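Oxalate--CoA ligase (Arabidopsis thaliana, PDB 5IE2) belongs to the ANL clan of AMP-binding enzymes, with a large N-terminal and a small C-terminal portion, and binds ATP. Local coordinates at residues T318-S323 and K339-E344; A188-N193 and G367-K372; Q343-L348 and V363-P368. One frame throughout, in Å; residues are numbered along the deposited sequence.

Contact 1 of 3, residues T318-S323 and K339-E344. With ACY (acetic acid), chain E.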
loop_
_atom_site.group_PDB
_atom_site.type_symbol
_atom_site.label_atom_id
_atom_site.label_comp_id
_atom_site.label_asym_id
_atom_site.label_seq_id
_atom_site.Cartn_x
_atom_site.Cartn_y
_atom_site.Cartn_z
ATOM N N THR A 318 4.521 -8.855 -0.638
ATOM C CA THR A 318 3.183 -8.827 0.018
ATOM C C THR A 318 3.200 -7.662 1.067
ATOM O O THR A 318 2.824 -7.826 2.226
ATOM C CB THR A 318 2.808 -10.215 0.657
ATOM O OG1 THR A 318 3.068 -11.202 -0.340
ATOM C CG2 THR A 318 1.292 -10.305 0.992
ATOM N N HIS A 319 3.641 -6.508 0.604
ATOM C CA HIS A 319 3.750 -5.284 1.422
ATOM C C HIS A 319 5.022 -5.323 2.321
ATOM O O HIS A 319 6.139 -5.199 1.811
ATOM C CB HIS A 319 2.434 -5.039 2.241
ATOM C CG HIS A 319 2.360 -3.661 2.853
ATOM N ND1 HIS A 319 2.572 -2.502 2.130
ATOM C CD2 HIS A 319 2.137 -3.268 4.143
ATOM C CE1 HIS A 319 2.485 -1.456 2.950
ATOM N NE2 HIS A 319 2.224 -1.892 4.174
ATOM N N LEU A 320 4.871 -5.470 3.636
ATOM C CA LEU A 320 5.930 -5.104 4.583
ATOM C C LEU A 320 7.287 -5.851 4.381
ATOM O O LEU A 320 7.328 -7.109 4.329
ATOM C CB LEU A 320 5.423 -5.382 6.011
ATOM C CG LEU A 320 6.449 -5.098 7.126
ATOM C CD1 LEU A 320 6.713 -3.630 7.203
ATOM C CD2 LEU A 320 5.858 -5.640 8.452
ATOM N N MET A 321 8.360 -5.071 4.307
ATOM C CA MET A 321 9.719 -5.598 4.392
ATOM C C MET A 321 10.394 -5.152 5.711
ATOM O O MET A 321 10.883 -5.995 6.492
ATOM C CB MET A 321 10.553 -5.127 3.188
ATOM C CG MET A 321 10.071 -5.827 1.884
ATOM S SD MET A 321 10.991 -5.201 0.449
ATOM C CE MET A 321 10.177 -3.583 0.216
ATOM N N SER A 322 10.409 -3.838 5.956
ATOM C CA SER A 322 11.053 -3.357 7.182
ATOM C C SER A 322 10.209 -2.282 7.845
ATOM O O SER A 322 9.410 -1.588 7.195
ATOM C CB SER A 322 12.499 -2.797 6.924
ATOM O OG SER A 322 12.464 -1.558 6.193
ATOM N N SER A 323 10.418 -2.117 9.136
ATOM C CA SER A 323 9.748 -1.012 9.837
ATOM C C SER A 323 10.522 -0.497 11.030
ATOM O O SER A 323 11.222 -1.251 11.705
ATOM C CB SER A 323 8.371 -1.458 10.334
ATOM O OG SER A 323 7.670 -0.339 10.887
ATOM N N LYS A 339 13.933 -1.778 10.663
ATOM C CA LYS A 339 14.606 -3.096 10.632
ATOM C C LYS A 339 13.733 -4.117 9.944
ATOM O O LYS A 339 12.530 -4.040 10.027
ATOM C CB LYS A 339 14.923 -3.566 12.069
ATOM C CG LYS A 339 15.859 -2.602 12.788
ATOM C CD LYS A 339 16.348 -3.203 14.110
ATOM C CE LYS A 339 15.246 -3.285 15.133
ATOM N NZ LYS A 339 15.078 -1.963 15.778
ATOM N N PRO A 340 14.342 -5.130 9.305
ATOM C CA PRO A 340 13.590 -6.208 8.638
ATOM C C PRO A 340 12.598 -6.868 9.593
ATOM O O PRO A 340 12.975 -7.067 10.765
ATOM C CB PRO A 340 14.690 -7.232 8.269
ATOM C CG PRO A 340 15.940 -6.481 8.275
ATOM C CD PRO A 340 15.803 -5.306 9.211
ATOM N N VAL A 341 11.403 -7.242 9.127
ATOM C CA VAL A 341 10.435 -7.892 10.018
ATOM C C VAL A 341 10.098 -9.267 9.424
ATOM O O VAL A 341 9.495 -9.333 8.375
ATOM C CB VAL A 341 9.143 -7.055 10.182
ATOM C CG1 VAL A 341 8.081 -7.775 11.131
ATOM C CG2 VAL A 341 9.463 -5.664 10.719
ATOM N N GLY A 342 10.508 -10.343 10.101
ATOM C CA GLY A 342 10.089 -11.684 9.727
ATOM C C GLY A 342 10.650 -12.206 8.406
ATOM O O GLY A 342 10.095 -13.120 7.834
ATOM N N GLN A 343 11.727 -11.592 7.919
ATOM C CA GLN A 343 12.364 -11.992 6.682
ATOM C C GLN A 343 13.791 -11.559 6.699
ATOM O O GLN A 343 14.176 -10.697 7.491
ATOM C CB GLN A 343 11.659 -11.405 5.472
ATOM C CG GLN A 343 11.639 -9.839 5.511
ATOM C CD GLN A 343 10.462 -9.281 4.700
ATOM O OE1 GLN A 343 10.571 -9.109 3.487
ATOM N NE2 GLN A 343 9.330 -9.025 5.369
ATOM N N GLU A 344 14.601 -12.192 5.846
ATOM C CA GLU A 344 15.979 -11.795 5.674
ATOM C C GLU A 344 16.129 -10.651 4.721
ATOM O O GLU A 344 15.391 -10.534 3.748
ATOM C CB GLU A 344 16.800 -12.976 5.141
ATOM C CG GLU A 344 16.822 -14.141 6.096
ATOM C CD GLU A 344 17.586 -15.320 5.511
ATOM O OE1 GLU A 344 18.816 -15.270 5.575
ATOM O OE2 GLU A 344 16.938 -16.256 5.014
HETATM C C ACY E . 3.696 -0.701 -0.452
HETATM O O ACY E . 3.398 0.129 0.483
HETATM O OXT ACY E . 3.630 -1.961 -0.336
HETATM C CH3 ACY E . 4.210 -0.152 -1.757
#
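Gln-343 clamps the backbone of both segments with its side-chain amide. NE2 spends its two hydrogens on two carbonyls, Leu-320 O across the contact at 3.0 Å and Val-341 O of its own segment at 3.0 Å. The second bond is nearly straight (170° at the hydrogen) and lies in the amide plane, whereas Leu-320 O sits somewhat out of it. With chi1 at 59°, CG stands between the backbone N and carbonyl carbon and carries the amide across to the strand; OE1 is bonded outside the two segments, so the amide is held at both ends. Backbone bonds continue the pairing: Val-341 N reaches Met-321 O at 3.0 Å, and Ser-323 and Lys-339 form an antiparallel hydrogen-bonded pair, with Ser-323 N to Lys-339 O and Lys-339 N to Ser-323 O both 3.0 Å. Between these bonds, CA-H groups of Pro-340 and Ser-322 face Met-321 O and Lys-339 O.

Apolar contact is modest: Leu-320 CD2 meets Val-341 CB at 4.0 Å, beside Ile-194 and Asn-193 of helix 184-198. Separately, Met-321 crosses the end of the Gln-343 side chain, its CG 3.7 Å from OE1. Farther back on the strand, a bound acetic acid, probably from the crystallisation liquor, lies at the edge of the His-319 ring and takes a 2.7 Å bond from ND1 to OXT; the ring also stacks with His-216.

Met-321 and Ser-322 both face Tyr-312 of strand 308-314, a classic beta bulge. Strand 319-323 is thus kinked where Met-321 nears the bound ATP, and strand 339-340 closes the edge of the mixed five-stranded sheet beside the nucleotide pocket.

Contact 2 of 3, residues A188-N193 and G367-K372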
loop_
_atom_site.group_PDB
_atom_site.type_symbol
_atom_site.label_atom_id
_atom_site.label_comp_id
_atom_site.label_asym_id
_atom_site.label_seq_id
_atom_site.Cartn_x
_atom_site.Cartn_y
_atom_site.Cartn_z
ATOM N N ALA A 188 -0.664 -14.764 4.830
ATOM C CA ALA A 188 -0.541 -15.115 6.248
ATOM C C ALA A 188 0.777 -14.635 6.853
ATOM O O ALA A 188 0.818 -14.077 7.936
ATOM C CB ALA A 188 -0.664 -16.633 6.424
ATOM N N SER A 189 1.879 -14.816 6.123
ATOM C CA SER A 189 3.169 -14.337 6.571
ATOM C C SER A 189 3.172 -12.834 6.779
ATOM O O SER A 189 3.659 -12.360 7.805
ATOM C CB SER A 189 4.274 -14.726 5.539
ATOM O OG SER A 189 4.299 -16.149 5.435
ATOM N N SER A 190 2.671 -12.064 5.788
ATOM C CA SER A 190 2.729 -10.614 5.996
ATOM C C SER A 190 1.813 -10.126 7.116
ATOM O O SER A 190 2.185 -9.217 7.871
ATOM C CB SER A 190 2.358 -9.860 4.724
ATOM O OG SER A 190 3.487 -9.937 3.869
ATOM N N VAL A 191 0.643 -10.741 7.231
ATOM C CA VAL A 191 -0.264 -10.396 8.326
ATOM C C VAL A 191 0.415 -10.669 9.695
ATOM O O VAL A 191 0.395 -9.813 10.595
ATOM C CB VAL A 191 -1.610 -11.160 8.167
ATOM C CG1 VAL A 191 -2.379 -11.236 9.518
ATOM C CG2 VAL A 191 -2.469 -10.469 7.052
ATOM N N LYS A 192 1.042 -11.835 9.853
ATOM C CA LYS A 192 1.800 -12.079 11.081
ATOM C C LYS A 192 2.921 -11.068 11.323
ATOM O O LYS A 192 3.127 -10.637 12.465
ATOM C CB LYS A 192 2.396 -13.510 11.067
ATOM C CG LYS A 192 1.259 -14.487 11.325
ATOM C CD LYS A 192 1.733 -15.958 11.333
ATOM C CE LYS A 192 2.266 -16.397 9.938
ATOM N NZ LYS A 192 2.757 -17.814 9.950
ATOM N N ASN A 193 3.655 -10.708 10.269
ATOM C CA ASN A 193 4.732 -9.712 10.420
ATOM C C ASN A 193 4.242 -8.311 10.891
ATOM O O ASN A 193 4.823 -7.699 11.789
ATOM C CB ASN A 193 5.458 -9.531 9.085
ATOM C CG ASN A 193 6.227 -10.773 8.663
ATOM O OD1 ASN A 193 6.600 -11.648 9.490
ATOM N ND2 ASN A 193 6.508 -10.834 7.381
ATOM N N GLY A 367 12.055 -14.452 2.123
ATOM C CA GLY A 367 11.113 -14.817 3.185
ATOM C C GLY A 367 9.809 -15.360 2.655
ATOM O O GLY A 367 9.529 -15.270 1.462
ATOM N N PRO A 368 8.958 -15.916 3.547
ATOM C CA PRO A 368 7.745 -16.552 3.056
ATOM C C PRO A 368 6.664 -15.553 2.599
ATOM O O PRO A 368 5.660 -15.979 2.045
ATOM C CB PRO A 368 7.244 -17.370 4.267
ATOM C CG PRO A 368 7.793 -16.652 5.478
ATOM C CD PRO A 368 9.171 -16.121 4.980
ATOM N N ASN A 369 6.895 -14.259 2.799
ATOM C CA ASN A 369 5.990 -13.211 2.290
ATOM C C ASN A 369 6.270 -12.859 0.835
ATOM O O ASN A 369 5.520 -12.113 0.210
ATOM C CB ASN A 369 6.167 -11.933 3.168
ATOM C CG ASN A 369 7.641 -11.493 3.228
ATOM O OD1 ASN A 369 8.517 -12.231 3.731
ATOM N ND2 ASN A 369 7.937 -10.324 2.677
ATOM N N VAL A 370 7.417 -13.327 0.315
ATOM C CA VAL A 370 7.847 -12.890 -1.012
ATOM C C VAL A 370 7.208 -13.737 -2.108
ATOM O O VAL A 370 7.100 -14.968 -1.976
ATOM C CB VAL A 370 9.397 -12.949 -1.112
ATOM C CG1 VAL A 370 9.891 -12.452 -2.458
ATOM C CG2 VAL A 370 10.012 -12.124 0.062
ATOM N N THR A 371 6.775 -13.083 -3.177
ATOM C CA THR A 371 6.225 -13.811 -4.318
ATOM C C THR A 371 7.195 -14.894 -4.812
ATOM O O THR A 371 8.418 -14.736 -4.727
ATOM C CB THR A 371 5.860 -12.868 -5.487
ATOM O OG1 THR A 371 5.228 -13.615 -6.525
ATOM C CG2 THR A 371 7.080 -12.137 -6.079
ATOM N N LYS A 372 6.636 -15.991 -5.327
ATOM C CA LYS A 372 7.481 -17.023 -5.934
ATOM C C LYS A 372 8.013 -16.574 -7.291
ATOM O O LYS A 372 8.997 -17.115 -7.812
ATOM C CB LYS A 372 6.673 -18.315 -6.122
ATOM C CG LYS A 372 6.314 -18.950 -4.801
ATOM C CD LYS A 372 7.654 -19.300 -4.073
ATOM C CE LYS A 372 7.375 -20.074 -2.838
ATOM N NZ LYS A 372 8.621 -20.497 -2.194
HETATM O O HOH W 1 7.969 -13.211 6.134
#
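Asn-369 OD1 accepts a 2.7 Å hydrogen bond from a water that in turn accepts one from Asn-193 ND2 at 3.1 Å, so the two amides meet through solvent. The motif is a type I beta turn, Gly-367 to Val-370, laid against one flank of helix 184-198; Val-370 N closes it on Gly-367 O at 3.1 Å. Asn-369 is a corner residue of the turn, and its chi1 of 54° sets CG between the backbone N and the carbonyl carbon. CB faces the helix, while CG and the amide turn back from it, leaving the water to span the distance to Asn-193.

That amide is engaged at both ends. While the water holds OD1, ND2 gives its hydrogens to Ala-317 O and Gln-343 OE1, which should fix the rotation of the group and ties the turn to two further pieces of chain. The turn backbone is also tethered, Asn-186 ND2 of the same helix donating to Pro-368 O and Thr-318 OG1 bonding to Asn-369 O.

Between helix and turn themselves the touch is van der Waals. The serine hydroxyls are bound elsewhere, Ser-189 OG to Leu-185 O one helical turn back and Ser-190 OG to Thr-318 O, yet each lies against carbon of the turn. Small side chains here let the backbones come close, with Ser-189 CA only 5.2 Å from Asn-369 CA and Ser-189 CB 3.8 Å from Asn-369 N. Ser-190 OG sits 3.4 Å from Asn-369 CB; CB and CG of the Pro-368 ring lie against Ser-189, OG being 3.4 Å from Pro-368 CB.

Contact 3 of 3, residues Q343-L348 and V363-P368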
loop_
_atom_site.group_PDB
_atom_site.type_symbol
_atom_site.label_atom_id
_atom_site.label_comp_id
_atom_site.label_asym_id
_atom_site.label_seq_id
_atom_site.Cartn_x
_atom_site.Cartn_y
_atom_site.Cartn_z
ATOM N N GLN A 343 11.727 -11.592 7.919
ATOM C CA GLN A 343 12.364 -11.992 6.682
ATOM C C GLN A 343 13.791 -11.559 6.699
ATOM O O GLN A 343 14.176 -10.697 7.491
ATOM C CB GLN A 343 11.659 -11.405 5.472
ATOM C CG GLN A 343 11.639 -9.839 5.511
ATOM C CD GLN A 343 10.462 -9.281 4.700
ATOM O OE1 GLN A 343 10.571 -9.109 3.487
ATOM N NE2 GLN A 343 9.330 -9.025 5.369
ATOM N N GLU A 344 14.601 -12.192 5.846
ATOM C CA GLU A 344 15.979 -11.795 5.674
ATOM C C GLU A 344 16.129 -10.651 4.721
ATOM O O GLU A 344 15.391 -10.534 3.748
ATOM C CB GLU A 344 16.800 -12.976 5.141
ATOM C CG GLU A 344 16.822 -14.141 6.096
ATOM C CD GLU A 344 17.586 -15.320 5.511
ATOM O OE1 GLU A 344 18.816 -15.270 5.575
ATOM O OE2 GLU A 344 16.938 -16.256 5.014
ATOM N N MET A 345 17.131 -9.840 4.983
ATOM C CA MET A 345 17.389 -8.702 4.121
ATOM C C MET A 345 18.902 -8.465 4.077
ATOM O O MET A 345 19.598 -8.570 5.103
ATOM C CB MET A 345 16.669 -7.466 4.661
ATOM C CG MET A 345 16.835 -6.292 3.766
ATOM S SD MET A 345 15.939 -4.876 4.503
ATOM C CE MET A 345 14.262 -5.615 4.755
ATOM N N ALA A 346 19.428 -8.142 2.905
ATOM C CA ALA A 346 20.863 -7.957 2.768
ATOM C C ALA A 346 21.133 -6.865 1.751
ATOM O O ALA A 346 20.303 -6.618 0.905
ATOM C CB ALA A 346 21.483 -9.218 2.340
ATOM N N ILE A 347 22.297 -6.223 1.825
ATOM C CA ILE A 347 22.653 -5.159 0.885
ATOM C C ILE A 347 23.769 -5.718 0.010
ATOM O O ILE A 347 24.812 -6.103 0.529
ATOM C CB ILE A 347 23.159 -3.902 1.644
ATOM C CG1 ILE A 347 22.118 -3.372 2.626
ATOM C CG2 ILE A 347 23.644 -2.827 0.680
ATOM C CD1 ILE A 347 20.880 -2.768 1.903
ATOM N N LEU A 348 23.551 -5.809 -1.300
ATOM C CA LEU A 348 24.533 -6.487 -2.175
ATOM C C LEU A 348 25.136 -5.539 -3.208
ATOM O O LEU A 348 24.397 -4.719 -3.755
ATOM C CB LEU A 348 23.821 -7.602 -2.909
ATOM C CG LEU A 348 23.775 -9.020 -2.340
ATOM C CD1 LEU A 348 23.622 -9.114 -0.841
ATOM C CD2 LEU A 348 22.681 -9.749 -3.049
ATOM N N VAL A 363 19.057 -3.507 -2.048
ATOM C CA VAL A 363 18.359 -4.255 -1.009
ATOM C C VAL A 363 17.818 -5.551 -1.616
ATOM O O VAL A 363 17.118 -5.489 -2.637
ATOM C CB VAL A 363 17.191 -3.414 -0.427
ATOM C CG1 VAL A 363 16.510 -4.184 0.689
ATOM C CG2 VAL A 363 17.722 -2.066 0.079
ATOM N N CYS A 364 18.156 -6.707 -1.021
ATOM C CA CYS A 364 17.593 -8.011 -1.420
ATOM C C CYS A 364 16.901 -8.647 -0.214
ATOM O O CYS A 364 17.383 -8.496 0.909
ATOM C CB CYS A 364 18.690 -8.973 -1.928
ATOM S SG CYS A 364 19.576 -8.170 -3.336
ATOM N N ILE A 365 15.806 -9.356 -0.467
ATOM C CA ILE A 365 15.016 -9.936 0.615
ATOM C C ILE A 365 14.780 -11.421 0.390
ATOM O O ILE A 365 14.848 -11.923 -0.726
ATOM C CB ILE A 365 13.645 -9.235 0.760
ATOM C CG1 ILE A 365 12.795 -9.429 -0.503
ATOM C CG2 ILE A 365 13.921 -7.723 1.006
ATOM C CD1 ILE A 365 11.355 -8.726 -0.405
ATOM N N ARG A 366 14.470 -12.107 1.479
ATOM C CA ARG A 366 14.118 -13.500 1.362
ATOM C C ARG A 366 13.192 -13.872 2.473
ATOM O O ARG A 366 13.536 -13.708 3.649
ATOM C CB ARG A 366 15.360 -14.365 1.411
ATOM C CG ARG A 366 14.959 -15.854 1.412
ATOM C CD ARG A 366 15.957 -16.525 2.422
ATOM N NE ARG A 366 16.897 -17.193 1.656
ATOM C CZ ARG A 366 18.045 -17.819 1.986
ATOM N NH1 ARG A 366 18.654 -17.872 3.189
ATOM N NH2 ARG A 366 18.614 -18.404 0.956
ATOM N N GLY A 367 12.055 -14.452 2.123
ATOM C CA GLY A 367 11.113 -14.817 3.185
ATOM C C GLY A 367 9.809 -15.360 2.655
ATOM O O GLY A 367 9.529 -15.270 1.462
ATOM N N PRO A 368 8.958 -15.916 3.547
ATOM C CA PRO A 368 7.745 -16.552 3.056
ATOM C C PRO A 368 6.664 -15.553 2.599
ATOM O O PRO A 368 5.660 -15.979 2.045
ATOM C CB PRO A 368 7.244 -17.370 4.267
ATOM C CG PRO A 368 7.793 -16.652 5.478
ATOM C CD PRO A 368 9.171 -16.121 4.980
#
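Glu-344 and Arg-366 bond twice through their backbones, Glu-344 N to Arg-366 O and Arg-366 N to Glu-344 O, both 2.9 Å. They belong to an antiparallel strand pair, 344-348 with 361-366, in the curled antiparallel sheet, consistent with the distorted barrel of ANL enzymes. Ala-346 and Cys-364 repeat this pair of hydrogen bonds, with Cys-364 N to Ala-346 O the straightest at 170°.

The side chains of Glu-344 and Arg-366 run side by side. NH1 approaches OE2 as a salt bridge at the guanidinium edge, though the carboxylate is crowded in the model and its exact place is doubtful. Arg-366 NH2 also reaches Phe-387 O, and Trp-389 packs beside the pair.

On the other face, Met-345, Ile-347, Val-363 and Ile-365 form an apolar patch; Leu-404 of strand 404-409 touches the first three. Val-363 is split between two neighbours: CG1 lies 3.7 Å from Met-345 CG, on the diagonal, and CG2 lies 3.7 Å from Ile-347 CD1, directly across. With chi1 at -177°, Met-345 CG lies anti to the backbone N and reaches across toward Val-363 on the neighbouring strand. At the far end of the Cys-364 face, Leu-348 CD2 rests 3.5 Å from Cys-364 SG.

The three contacts cluster on one side of the chain's centre, within the AMP-binding part of the chain: contact 1 is centred about 9 Å from contact 2 and about 8 Å from contact 3, while contacts 2 and 3 lie about 12 Å apart. Along the chain, helix 184-198 comes first, then strands 319-323, 339-340, 344-348 and 361-366, and last the turn after them. Residues 343-344 pass directly from contact 1 to contact 3, and 367-368 from contact 3 to contact 2. The mixed five-stranded sheet and the curled antiparallel sheet thereby meet near the bound ATP, Met-321 SD packing on Ile-365 CD1 between them, with the helix and turn farther off.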